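Local structure of amine Dehydrogenase (Pseudomonas putida, 1JMX) at residues A[98-103]-A[136-142]; A[92-96]-A[155-160]; A[78-82]-A[107-111]. The protein binds two heme c groups in its cytochrome c-like part and, as the alpha subunit of a quinohemoprotein amine dehydrogenase, probably passes electrons from amine oxidation. All blocks are in the same frame, centred on the assembly; numbering follows the deposited sequence.

Contact 1: residues A[98-103]-A[136-142]. With HEC (heme c), chain E.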
loop_
_atom_site.group_PDB
_atom_site.type_symbol
_atom_site.label_atom_id
_atom_site.label_comp_id
_atom_site.label_asym_id
_atom_site.label_seq_id
_atom_site.Cartn_x
_atom_site.Cartn_y
_atom_site.Cartn_z
ATOM N N GLU A 98 -3.605 -7.501 11.107
ATOM C CA GLU A 98 -2.493 -6.696 11.595
ATOM C C GLU A 98 -1.150 -7.258 11.182
ATOM O O GLU A 98 -0.261 -6.522 10.770
ATOM C CB GLU A 98 -2.539 -6.598 13.113
ATOM C CG GLU A 98 -3.780 -5.929 13.615
ATOM C CD GLU A 98 -3.848 -5.868 15.119
ATOM O OE1 GLU A 98 -3.271 -6.756 15.791
ATOM O OE2 GLU A 98 -4.504 -4.933 15.626
ATOM N N THR A 99 -1.016 -8.571 11.299
ATOM C CA THR A 99 0.221 -9.242 10.962
ATOM C C THR A 99 0.432 -9.415 9.460
ATOM O O THR A 99 1.489 -9.073 8.949
ATOM C CB THR A 99 0.290 -10.643 11.623
ATOM O OG1 THR A 99 -0.203 -10.572 12.967
ATOM C CG2 THR A 99 1.727 -11.163 11.638
ATOM N N CYS A 100 -0.595 -9.888 8.757
ATOM C CA CYS A 100 -0.487 -10.184 7.324
ATOM C C CYS A 100 -1.276 -9.398 6.294
ATOM O O CYS A 100 -1.057 -9.584 5.102
ATOM C CB CYS A 100 -0.777 -11.672 7.087
ATOM S SG CYS A 100 0.167 -12.666 8.239
ATOM N N GLY A 101 -2.210 -8.562 6.723
ATOM C CA GLY A 101 -2.986 -7.819 5.751
ATOM C C GLY A 101 -2.881 -6.317 5.851
ATOM O O GLY A 101 -3.731 -5.619 5.312
ATOM N N ARG A 102 -1.849 -5.813 6.522
ATOM C CA ARG A 102 -1.680 -4.372 6.679
ATOM C C ARG A 102 -0.864 -3.724 5.560
ATOM O O ARG A 102 -0.811 -2.507 5.446
ATOM C CB ARG A 102 -1.073 -4.041 8.044
ATOM C CG ARG A 102 0.344 -4.514 8.228
ATOM C CD ARG A 102 0.916 -3.981 9.517
ATOM N NE ARG A 102 2.274 -4.458 9.753
ATOM C CZ ARG A 102 3.373 -3.944 9.201
ATOM N NH1 ARG A 102 3.297 -2.923 8.359
ATOM N NH2 ARG A 102 4.563 -4.432 9.535
ATOM N N CYS A 103 -0.257 -4.554 4.725
ATOM C CA CYS A 103 0.552 -4.096 3.604
ATOM C C CYS A 103 -0.230 -4.397 2.337
ATOM O O CYS A 103 -0.654 -3.491 1.620
ATOM C CB CYS A 103 1.869 -4.862 3.604
ATOM S SG CYS A 103 3.094 -4.142 4.681
ATOM N N GLN A 136 7.481 -0.807 11.714
ATOM C CA GLN A 136 6.288 -0.163 11.180
ATOM C C GLN A 136 5.095 -0.271 12.123
ATOM O O GLN A 136 5.144 -1.009 13.105
ATOM C CB GLN A 136 5.943 -0.768 9.812
ATOM C CG GLN A 136 7.003 -0.532 8.741
ATOM C CD GLN A 136 6.794 -1.373 7.498
ATOM O OE1 GLN A 136 5.788 -2.053 7.356
ATOM N NE2 GLN A 136 7.758 -1.338 6.595
ATOM N N ALA A 137 4.034 0.480 11.827
ATOM C CA ALA A 137 2.815 0.461 12.636
ATOM C C ALA A 137 2.269 -0.960 12.709
ATOM O O ALA A 137 2.288 -1.688 11.709
ATOM C CB ALA A 137 1.769 1.395 12.044
ATOM N N GLN A 138 1.800 -1.343 13.896
ATOM C CA GLN A 138 1.256 -2.676 14.169
ATOM C C GLN A 138 2.340 -3.752 14.179
ATOM O O GLN A 138 2.064 -4.938 13.997
ATOM C CB GLN A 138 0.139 -3.039 13.186
ATOM C CG GLN A 138 -1.150 -2.247 13.390
ATOM C CD GLN A 138 -2.164 -2.499 12.284
ATOM O OE1 GLN A 138 -1.891 -2.266 11.106
ATOM N NE2 GLN A 138 -3.343 -2.977 12.660
ATOM N N ALA A 139 3.571 -3.320 14.422
ATOM C CA ALA A 139 4.718 -4.205 14.483
ATOM C C ALA A 139 5.658 -3.731 15.595
ATOM O O ALA A 139 6.112 -4.534 16.391
ATOM C CB ALA A 139 5.435 -4.226 13.147
ATOM N N ARG A 140 5.907 -2.419 15.659
ATOM C CA ARG A 140 6.787 -1.804 16.667
ATOM C C ARG A 140 6.190 -1.841 18.083
ATOM O O ARG A 140 6.860 -1.521 19.063
ATOM C CB ARG A 140 7.077 -0.337 16.298
ATOM C CG ARG A 140 5.916 0.618 16.610
ATOM C CD ARG A 140 6.280 2.093 16.457
ATOM N NE ARG A 140 6.431 2.455 15.059
ATOM C CZ ARG A 140 5.615 3.250 14.367
ATOM N NH1 ARG A 140 4.562 3.814 14.931
ATOM N NH2 ARG A 140 5.813 3.400 13.065
ATOM N N ASP A 141 4.909 -2.172 18.172
ATOM C CA ASP A 141 4.208 -2.231 19.447
ATOM C C ASP A 141 4.190 -3.620 20.062
ATOM O O ASP A 141 3.614 -3.821 21.128
ATOM C CB ASP A 141 2.768 -1.736 19.275
ATOM C CG ASP A 141 1.954 -2.581 18.295
ATOM O OD1 ASP A 141 2.521 -3.319 17.451
ATOM O OD2 ASP A 141 0.713 -2.491 18.361
ATOM N N ARG A 142 4.837 -4.570 19.396
ATOM C CA ARG A 142 4.863 -5.947 19.866
ATOM C C ARG A 142 6.145 -6.658 19.419
ATOM O O ARG A 142 6.928 -6.108 18.650
ATOM C CB ARG A 142 3.648 -6.682 19.294
ATOM C CG ARG A 142 3.713 -6.880 17.780
ATOM C CD ARG A 142 2.362 -7.225 17.170
ATOM N NE ARG A 142 1.493 -6.057 17.111
ATOM C CZ ARG A 142 0.272 -6.052 16.587
ATOM N NH1 ARG A 142 -0.242 -7.161 16.073
ATOM N NH2 ARG A 142 -0.431 -4.928 16.569
HETATM FE FE HEC E . 3.448 -10.442 2.473
HETATM C CHA HEC E . 4.196 -11.095 -0.717
HETATM C CHB HEC E . 2.247 -13.582 2.785
HETATM C CHC HEC E . 2.843 -9.870 5.756
HETATM C CHD HEC E . 4.708 -7.270 2.131
HETATM N NA HEC E . 3.241 -11.984 1.288
HETATM C C1A HEC E . 3.598 -12.089 -0.016
HETATM C C2A HEC E . 3.283 -13.381 -0.558
HETATM C C3A HEC E . 2.718 -14.074 0.429
HETATM C C4A HEC E . 2.708 -13.211 1.578
HETATM C CMA HEC E . 2.210 -15.503 0.358
HETATM C CAA HEC E . 3.570 -13.835 -1.972
HETATM C CBA HEC E . 4.640 -14.915 -1.819
HETATM C CGA HEC E . 5.155 -15.544 -3.088
HETATM O O1A HEC E . 4.743 -15.195 -4.182
HETATM O O2A HEC E . 6.003 -16.403 -2.977
HETATM N NB HEC E . 2.705 -11.484 3.941
HETATM C C1B HEC E . 2.245 -12.801 3.909
HETATM C C2B HEC E . 1.796 -13.283 5.171
HETATM C C3B HEC E . 1.987 -12.246 6.035
HETATM C C4B HEC E . 2.527 -11.121 5.261
HETATM C CMB HEC E . 1.246 -14.691 5.475
HETATM C CAB HEC E . 1.677 -12.340 7.522
HETATM C CBB HEC E . 2.894 -12.475 8.442
HETATM N NC HEC E . 3.693 -8.890 3.673
HETATM C C1C HEC E . 3.377 -8.822 5.013
HETATM C C2C HEC E . 3.675 -7.533 5.565
HETATM C C3C HEC E . 4.178 -6.799 4.570
HETATM C C4C HEC E . 4.214 -7.644 3.382
HETATM C CMC HEC E . 3.442 -7.118 7.020
HETATM C CAC HEC E . 4.481 -5.323 4.706
HETATM C CBC HEC E . 5.845 -4.856 5.177
HETATM N ND HEC E . 4.280 -9.401 1.027
HETATM C C1D HEC E . 4.752 -8.104 1.026
HETATM C C2D HEC E . 5.314 -7.739 -0.278
HETATM C C3D HEC E . 5.148 -8.874 -1.048
HETATM C C4D HEC E . 4.518 -9.838 -0.238
HETATM C CMD HEC E . 5.935 -6.398 -0.659
HETATM C CAD HEC E . 5.520 -9.188 -2.502
HETATM C CBD HEC E . 6.106 -8.089 -3.324
HETATM C CGD HEC E . 5.049 -7.398 -4.118
HETATM O O1D HEC E . 3.868 -7.433 -3.702
HETATM O O2D HEC E . 5.381 -6.809 -5.170
HETATM O O HOH W 1 2.157 -6.502 11.748
HETATM O O HOH W 2 1.053 -9.818 14.953
#
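Arg102 and Gln136 are joined by a nearly straight hydrogen bond: Arg102 NH1 donates to Gln136 OE1 at 2.8 Å, with an N-H...O angle of 171°. The oxygen lies in the guanidinium plane, the nitrogen lies in the amide's carbonyl plane, and the two planes stand 83° apart. Arg102 NH2 adds a weak second bond to the same oxygen. The third nitrogen, NE, is satisfied by a water, which accepts from it at 2.9 Å and donates to the backbone oxygens of Glu98 and Gln138, bridging both segments. Above one face of this guanidinium sits Ala137 O; its angle to NE is too poor for a bond. The methyl carbon CMC of the heme covers the opposite face. Segment 98-103 carries most of the c-type heme attachment sequence, Cys-X-X-Cys-His, in which Cys100 SG and Cys103 SG are bonded covalently to heme CAB and CAC; His104, an axial ligand of the iron, completes it. Arg102 is the second of the two residues between the cysteines, so its bonds tie this sequence to the loop 136-142. Farther from the heme, Arg142 NH1 meets Glu98 OE1 in a 3.1 Å salt bridge, approaching from above the carboxylate plane, while NE and NH2 grip Asp141 side-on, one nitrogen to each oxygen. The Arg142 chain bends at chi3 (74°), which carries its guanidinium back over Gln138 O. A second water accepts from Arg142 NH1 and donates to Thr99 OG1. A leucine replacing Arg142 would probably leave the carboxylates of Glu98 and Asp141 without their shared positive partner. The Gln138 amide lies across the Glu98 chain, with NE2 3.1 Å from Glu98 CG.

Contact 2: residues A[92-96]-A[155-160]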
loop_
_atom_site.group_PDB
_atom_site.type_symbol
_atom_site.label_atom_id
_atom_site.label_comp_id
_atom_site.label_asym_id
_atom_site.label_seq_id
_atom_site.Cartn_x
_atom_site.Cartn_y
_atom_site.Cartn_z
ATOM N N PHE A 92 -11.230 -10.339 7.746
ATOM C CA PHE A 92 -10.439 -11.436 8.306
ATOM C C PHE A 92 -10.296 -11.124 9.791
ATOM O O PHE A 92 -10.608 -10.012 10.223
ATOM C CB PHE A 92 -9.031 -11.482 7.689
ATOM C CG PHE A 92 -8.994 -11.955 6.268
ATOM C CD1 PHE A 92 -9.008 -13.309 5.974
ATOM C CD2 PHE A 92 -8.913 -11.045 5.223
ATOM C CE1 PHE A 92 -8.940 -13.758 4.654
ATOM C CE2 PHE A 92 -8.843 -11.476 3.901
ATOM C CZ PHE A 92 -8.857 -12.838 3.613
ATOM N N ASP A 93 -9.817 -12.093 10.567
ATOM C CA ASP A 93 -9.610 -11.888 11.998
ATOM C C ASP A 93 -8.503 -10.844 12.206
ATOM O O ASP A 93 -7.673 -10.643 11.323
ATOM C CB ASP A 93 -9.269 -13.217 12.685
ATOM C CG ASP A 93 -8.080 -13.920 12.057
ATOM O OD1 ASP A 93 -8.160 -14.275 10.860
ATOM O OD2 ASP A 93 -7.072 -14.126 12.767
ATOM N N THR A 94 -8.480 -10.194 13.368
ATOM C CA THR A 94 -7.495 -9.145 13.641
ATOM C C THR A 94 -6.043 -9.597 13.571
ATOM O O THR A 94 -5.199 -8.874 13.052
ATOM C CB THR A 94 -7.731 -8.430 15.001
ATOM O OG1 THR A 94 -7.630 -9.373 16.074
ATOM C CG2 THR A 94 -9.099 -7.777 15.037
ATOM N N GLN A 95 -5.755 -10.796 14.060
ATOM C CA GLN A 95 -4.387 -11.295 14.042
ATOM C C GLN A 95 -3.831 -11.368 12.622
ATOM O O GLN A 95 -2.726 -10.908 12.363
ATOM C CB GLN A 95 -4.303 -12.655 14.712
ATOM C CG GLN A 95 -2.904 -13.174 14.822
ATOM C CD GLN A 95 -2.879 -14.613 15.236
ATOM O OE1 GLN A 95 -2.366 -14.946 16.299
ATOM N NE2 GLN A 95 -3.446 -15.487 14.404
ATOM N N LEU A 96 -4.617 -11.915 11.704
ATOM C CA LEU A 96 -4.204 -12.031 10.312
ATOM C C LEU A 96 -4.146 -10.652 9.655
ATOM O O LEU A 96 -3.282 -10.394 8.827
ATOM C CB LEU A 96 -5.176 -12.954 9.548
ATOM C CG LEU A 96 -4.850 -13.479 8.139
ATOM C CD1 LEU A 96 -5.071 -12.420 7.066
ATOM C CD2 LEU A 96 -3.426 -14.001 8.103
ATOM N N ASP A 155 -1.143 -21.059 13.014
ATOM C CA ASP A 155 -2.528 -20.743 12.675
ATOM C C ASP A 155 -2.675 -20.809 11.158
ATOM O O ASP A 155 -3.616 -21.409 10.648
ATOM C CB ASP A 155 -2.902 -19.341 13.198
ATOM C CG ASP A 155 -4.384 -19.013 13.021
ATOM O OD1 ASP A 155 -4.704 -17.940 12.451
ATOM O OD2 ASP A 155 -5.233 -19.820 13.467
ATOM N N LEU A 156 -1.714 -20.220 10.448
ATOM C CA LEU A 156 -1.714 -20.205 8.990
ATOM C C LEU A 156 -1.669 -21.630 8.450
ATOM O O LEU A 156 -2.296 -21.932 7.440
ATOM C CB LEU A 156 -0.504 -19.428 8.458
ATOM C CG LEU A 156 -0.402 -17.905 8.549
ATOM C CD1 LEU A 156 0.990 -17.461 8.143
ATOM C CD2 LEU A 156 -1.440 -17.257 7.657
ATOM N N ALA A 157 -0.924 -22.498 9.132
ATOM C CA ALA A 157 -0.788 -23.890 8.725
ATOM C C ALA A 157 -2.068 -24.686 8.948
ATOM O O ALA A 157 -2.376 -25.604 8.199
ATOM C CB ALA A 157 0.367 -24.542 9.461
ATOM N N LYS A 158 -2.806 -24.345 9.992
ATOM C CA LYS A 158 -4.053 -25.034 10.290
ATOM C C LYS A 158 -5.193 -24.556 9.375
ATOM O O LYS A 158 -6.012 -25.356 8.904
ATOM C CB LYS A 158 -4.420 -24.826 11.761
ATOM C CG LYS A 158 -5.684 -25.552 12.190
ATOM C CD LYS A 158 -5.935 -25.428 13.693
ATOM C CE LYS A 158 -5.036 -26.378 14.480
ATOM N NZ LYS A 158 -5.415 -26.453 15.934
ATOM N N ARG A 159 -5.223 -23.252 9.117
ATOM C CA ARG A 159 -6.247 -22.656 8.273
ATOM C C ARG A 159 -6.012 -22.906 6.784
ATOM O O ARG A 159 -6.957 -23.166 6.036
ATOM C CB ARG A 159 -6.342 -21.143 8.528
ATOM C CG ARG A 159 -6.527 -20.759 9.995
ATOM C CD ARG A 159 -7.211 -19.399 10.179
ATOM N NE ARG A 159 -6.586 -18.289 9.451
ATOM C CZ ARG A 159 -7.208 -17.135 9.170
ATOM N NH1 ARG A 159 -8.463 -16.938 9.558
ATOM N NH2 ARG A 159 -6.596 -16.182 8.467
ATOM N N TYR A 160 -4.750 -22.838 6.365
ATOM C CA TYR A 160 -4.395 -23.025 4.960
ATOM C C TYR A 160 -3.288 -24.053 4.767
ATOM O O TYR A 160 -2.193 -23.700 4.343
ATOM C CB TYR A 160 -3.932 -21.696 4.366
ATOM C CG TYR A 160 -4.815 -20.520 4.685
ATOM C CD1 TYR A 160 -4.287 -19.385 5.296
ATOM C CD2 TYR A 160 -6.174 -20.529 4.361
ATOM C CE1 TYR A 160 -5.086 -18.284 5.578
ATOM C CE2 TYR A 160 -6.990 -19.433 4.633
ATOM C CZ TYR A 160 -6.441 -18.309 5.240
ATOM O OH TYR A 160 -7.226 -17.199 5.492
#
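Asp93 and Arg159 form the charged bond between two helices of the heme-binding, cytochrome c-like part of the chain: the start of helix 94-100 and the end of helix 144-159. Asp93 OD1 lies 3.0 Å from Arg159 NH1 in a salt bridge, with the carboxylate and guanidinium planes 76° apart. Such a steep angle rules out a coplanar, two-pronged grip. Arg159 also faces Asp155, one turn back on its own helix, but that oxygen lies well out of the guanidinium plane, so this link is one of charge alone. The arginine thus stands between two carboxylates whose nearest oxygens, Asp93 OD2 and Asp155 OD1, are 4.5 Å apart, and it probably offsets their mutual repulsion.

Among polar contacts, Asp93 is the N-cap of helix 94-100. Its CG sits between the backbone N and the carbonyl carbon (chi1 55°), which folds the carboxylate back over the first turn, where OD2 accepts a weak bond from Leu96 N while OD1 faces Arg159. Gln95 reaches out with an extended chain, bringing NE2 to 3.4 Å from Asp155 OD1.

The leucine contact is buried, on the heme side. Leu96 CD2 packs on Leu156 CD2 at 3.8 Å, the two side chains crossing at about a right angle, and Leu156 goes on to touch heme c and Val109. Leu96 also meets the arginine: its CG lies at the guanidinium edge, 3.2 Å from Arg159 NH2. The aromatic contacts are made by Phe92 and Tyr160. Phe92 also packs on Val78 and Tyr80, and Tyr160 covers Arg159 CB with one face of its ring. Between these two aromatic residues the approach is oblique, Phe92 CE1 lying 3.9 Å from Tyr160 OH.

Contact 3: residues A[78-82]-A[107-111]. With HEC (heme c), chain E.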
loop_
_atom_site.group_PDB
_atom_site.type_symbol
_atom_site.label_atom_id
_atom_site.label_comp_id
_atom_site.label_asym_id
_atom_site.label_seq_id
_atom_site.Cartn_x
_atom_site.Cartn_y
_atom_site.Cartn_z
ATOM N N VAL A 78 -12.632 -15.433 -1.363
ATOM C CA VAL A 78 -11.469 -14.591 -1.631
ATOM C C VAL A 78 -11.190 -14.427 -3.131
ATOM O O VAL A 78 -10.111 -13.976 -3.526
ATOM C CB VAL A 78 -10.184 -15.074 -0.859
ATOM C CG1 VAL A 78 -10.288 -14.717 0.613
ATOM C CG2 VAL A 78 -9.981 -16.570 -1.002
ATOM N N ARG A 79 -12.192 -14.722 -3.960
ATOM C CA ARG A 79 -12.037 -14.602 -5.400
ATOM C C ARG A 79 -11.967 -13.151 -5.891
ATOM O O ARG A 79 -11.504 -12.895 -6.998
ATOM C CB ARG A 79 -13.136 -15.383 -6.130
ATOM C CG ARG A 79 -13.093 -16.892 -5.869
ATOM C CD ARG A 79 -13.971 -17.668 -6.849
ATOM N NE ARG A 79 -13.544 -17.465 -8.231
ATOM C CZ ARG A 79 -12.549 -18.126 -8.813
ATOM N NH1 ARG A 79 -11.881 -19.054 -8.145
ATOM N NH2 ARG A 79 -12.168 -17.810 -10.041
ATOM N N TYR A 80 -12.396 -12.210 -5.053
ATOM C CA TYR A 80 -12.367 -10.788 -5.394
ATOM C C TYR A 80 -10.960 -10.286 -5.701
ATOM O O TYR A 80 -10.793 -9.308 -6.427
ATOM C CB TYR A 80 -12.976 -9.935 -4.275
ATOM C CG TYR A 80 -12.309 -10.074 -2.919
ATOM C CD1 TYR A 80 -12.808 -10.962 -1.970
ATOM C CD2 TYR A 80 -11.174 -9.325 -2.586
ATOM C CE1 TYR A 80 -12.201 -11.113 -0.727
ATOM C CE2 TYR A 80 -10.552 -9.466 -1.335
ATOM C CZ TYR A 80 -11.074 -10.367 -0.417
ATOM O OH TYR A 80 -10.479 -10.543 0.809
ATOM N N ALA A 81 -9.954 -10.952 -5.135
ATOM C CA ALA A 81 -8.549 -10.581 -5.348
ATOM C C ALA A 81 -8.123 -10.844 -6.793
ATOM O O ALA A 81 -7.494 -9.993 -7.422
ATOM C CB ALA A 81 -7.639 -11.335 -4.370
ATOM N N MET A 82 -8.478 -12.020 -7.311
ATOM C CA MET A 82 -8.151 -12.392 -8.690
ATOM C C MET A 82 -9.020 -11.580 -9.648
ATOM O O MET A 82 -8.609 -11.276 -10.767
ATOM C CB MET A 82 -8.392 -13.886 -8.930
ATOM C CG MET A 82 -7.493 -14.816 -8.132
ATOM S SD MET A 82 -7.895 -16.565 -8.367
ATOM C CE MET A 82 -9.253 -16.729 -7.238
ATOM N N ALA A 107 -6.291 -11.520 1.423
ATOM C CA ALA A 107 -6.733 -12.499 0.430
ATOM C C ALA A 107 -5.544 -13.146 -0.275
ATOM O O ALA A 107 -5.624 -14.295 -0.692
ATOM C CB ALA A 107 -7.651 -11.853 -0.588
ATOM N N ARG A 108 -4.453 -12.393 -0.416
ATOM C CA ARG A 108 -3.225 -12.879 -1.048
ATOM C C ARG A 108 -2.675 -14.058 -0.235
ATOM O O ARG A 108 -2.086 -14.987 -0.777
ATOM C CB ARG A 108 -2.189 -11.753 -1.113
ATOM C CG ARG A 108 -0.856 -12.159 -1.711
ATOM C CD ARG A 108 0.181 -11.057 -1.616
ATOM N NE ARG A 108 -0.107 -9.940 -2.506
ATOM C CZ ARG A 108 0.732 -8.937 -2.743
ATOM N NH1 ARG A 108 1.916 -8.907 -2.157
ATOM N NH2 ARG A 108 0.381 -7.952 -3.551
ATOM N N VAL A 109 -2.912 -14.013 1.069
ATOM C CA VAL A 109 -2.482 -15.045 1.997
ATOM C C VAL A 109 -3.414 -16.257 1.900
ATOM O O VAL A 109 -2.956 -17.390 1.779
ATOM C CB VAL A 109 -2.511 -14.504 3.447
ATOM C CG1 VAL A 109 -2.110 -15.582 4.434
ATOM C CG2 VAL A 109 -1.610 -13.293 3.574
ATOM N N ALA A 110 -4.722 -15.999 1.947
ATOM C CA ALA A 110 -5.748 -17.040 1.886
ATOM C C ALA A 110 -5.825 -17.774 0.547
ATOM O O ALA A 110 -6.414 -18.847 0.460
ATOM C CB ALA A 110 -7.103 -16.454 2.245
ATOM N N LEU A 111 -5.226 -17.202 -0.494
ATOM C CA LEU A 111 -5.222 -17.833 -1.809
ATOM C C LEU A 111 -4.011 -18.747 -2.001
ATOM O O LEU A 111 -3.606 -19.042 -3.125
ATOM C CB LEU A 111 -5.310 -16.784 -2.922
ATOM C CG LEU A 111 -6.709 -16.200 -3.120
ATOM C CD1 LEU A 111 -6.651 -14.982 -4.010
ATOM C CD2 LEU A 111 -7.639 -17.258 -3.698
HETATM FE FE HEC E . 3.448 -10.442 2.473
HETATM C CHA HEC E . 4.196 -11.095 -0.717
HETATM C CHB HEC E . 2.247 -13.582 2.785
HETATM C CHC HEC E . 2.843 -9.870 5.756
HETATM C CHD HEC E . 4.708 -7.270 2.131
HETATM N NA HEC E . 3.241 -11.984 1.288
HETATM C C1A HEC E . 3.598 -12.089 -0.016
HETATM C C2A HEC E . 3.283 -13.381 -0.558
HETATM C C3A HEC E . 2.718 -14.074 0.429
HETATM C C4A HEC E . 2.708 -13.211 1.578
HETATM C CMA HEC E . 2.210 -15.503 0.358
HETATM C CAA HEC E . 3.570 -13.835 -1.972
HETATM C CBA HEC E . 4.640 -14.915 -1.819
HETATM C CGA HEC E . 5.155 -15.544 -3.088
HETATM O O1A HEC E . 4.743 -15.195 -4.182
HETATM O O2A HEC E . 6.003 -16.403 -2.977
HETATM N NB HEC E . 2.705 -11.484 3.941
HETATM C C1B HEC E . 2.245 -12.801 3.909
HETATM C C2B HEC E . 1.796 -13.283 5.171
HETATM C C3B HEC E . 1.987 -12.246 6.035
HETATM C C4B HEC E . 2.527 -11.121 5.261
HETATM C CMB HEC E . 1.246 -14.691 5.475
HETATM C CAB HEC E . 1.677 -12.340 7.522
HETATM C CBB HEC E . 2.894 -12.475 8.442
HETATM N NC HEC E . 3.693 -8.890 3.673
HETATM C C1C HEC E . 3.377 -8.822 5.013
HETATM C C2C HEC E . 3.675 -7.533 5.565
HETATM C C3C HEC E . 4.178 -6.799 4.570
HETATM C C4C HEC E . 4.214 -7.644 3.382
HETATM C CMC HEC E . 3.442 -7.118 7.020
HETATM C CAC HEC E . 4.481 -5.323 4.706
HETATM C CBC HEC E . 5.845 -4.856 5.177
HETATM N ND HEC E . 4.280 -9.401 1.027
HETATM C C1D HEC E . 4.752 -8.104 1.026
HETATM C C2D HEC E . 5.314 -7.739 -0.278
HETATM C C3D HEC E . 5.148 -8.874 -1.048
HETATM C C4D HEC E . 4.518 -9.838 -0.238
HETATM C CMD HEC E . 5.935 -6.398 -0.659
HETATM C CAD HEC E . 5.520 -9.188 -2.502
HETATM C CBD HEC E . 6.106 -8.089 -3.324
HETATM C CGD HEC E . 5.049 -7.398 -4.118
HETATM O O1D HEC E . 3.868 -7.433 -3.702
HETATM O O2D HEC E . 5.381 -6.809 -5.170
#
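With CG1 anti to the carbonyl carbon (chi1 -75°), Val78 aims CG1 at Ala110 CB, 4.0 Å away, and CG2 at Leu111 CD2, 3.6 Å away. Tyr80 has CG between the backbone N and the carbonyl carbon (chi1 58°), which brings the hydroxyl end to Ala107 CB, 3.4 Å from OH. That hydroxyl is hydrogen-bonded to Glu90, which also accepts from Ala107 N. From the type I turn 78-81, Ala81 CB touches both Ala107 CB and Leu111 CD1, 3.8 Å from each. Met82 bends at chi3, and its CE touches Leu111 CD2.

The short helix 107-110 is thus packed against the loop between helices 54-67 and 94-100, within the heme-binding part of the chain. Its small alanines are consistent with the loop's close approach, the CA atoms of Val78 and Ala107 being 5.6 Å apart. The helix also serves the heme: Arg108 NH1 gives a hydrogen bond to the heme propionate oxygen O1D at 2.9 Å, and Val109 CG1 packs on the heme methyl CMB. Arg108 NE bonds to O of Pro494, the C-terminal residue, and NH2 to the carbonyl oxygen of Leu493.

How the contacts relate
Contact 3 is the most buried of the three and is joined mainly by apolar packing, whereas contacts 1 and 2 are partly buried and add salt bridges among partly exposed side chains. Contacts 1 and 2 share helix 94-100, using its end and its start, and contact 1 is nested within the loop that contact 2 closes. All three reach the same heme, contacts 1 and 3 by bonds and contact 2 through the packing of Leu156; Cys100 also packs on Val109. Contacts 2 and 3 meet directly, Tyr160 resting on Ala110. Contact 1 is bridged by two waters and also borders other chains, whereas no other chain of the assembly touches the segments of contact 2.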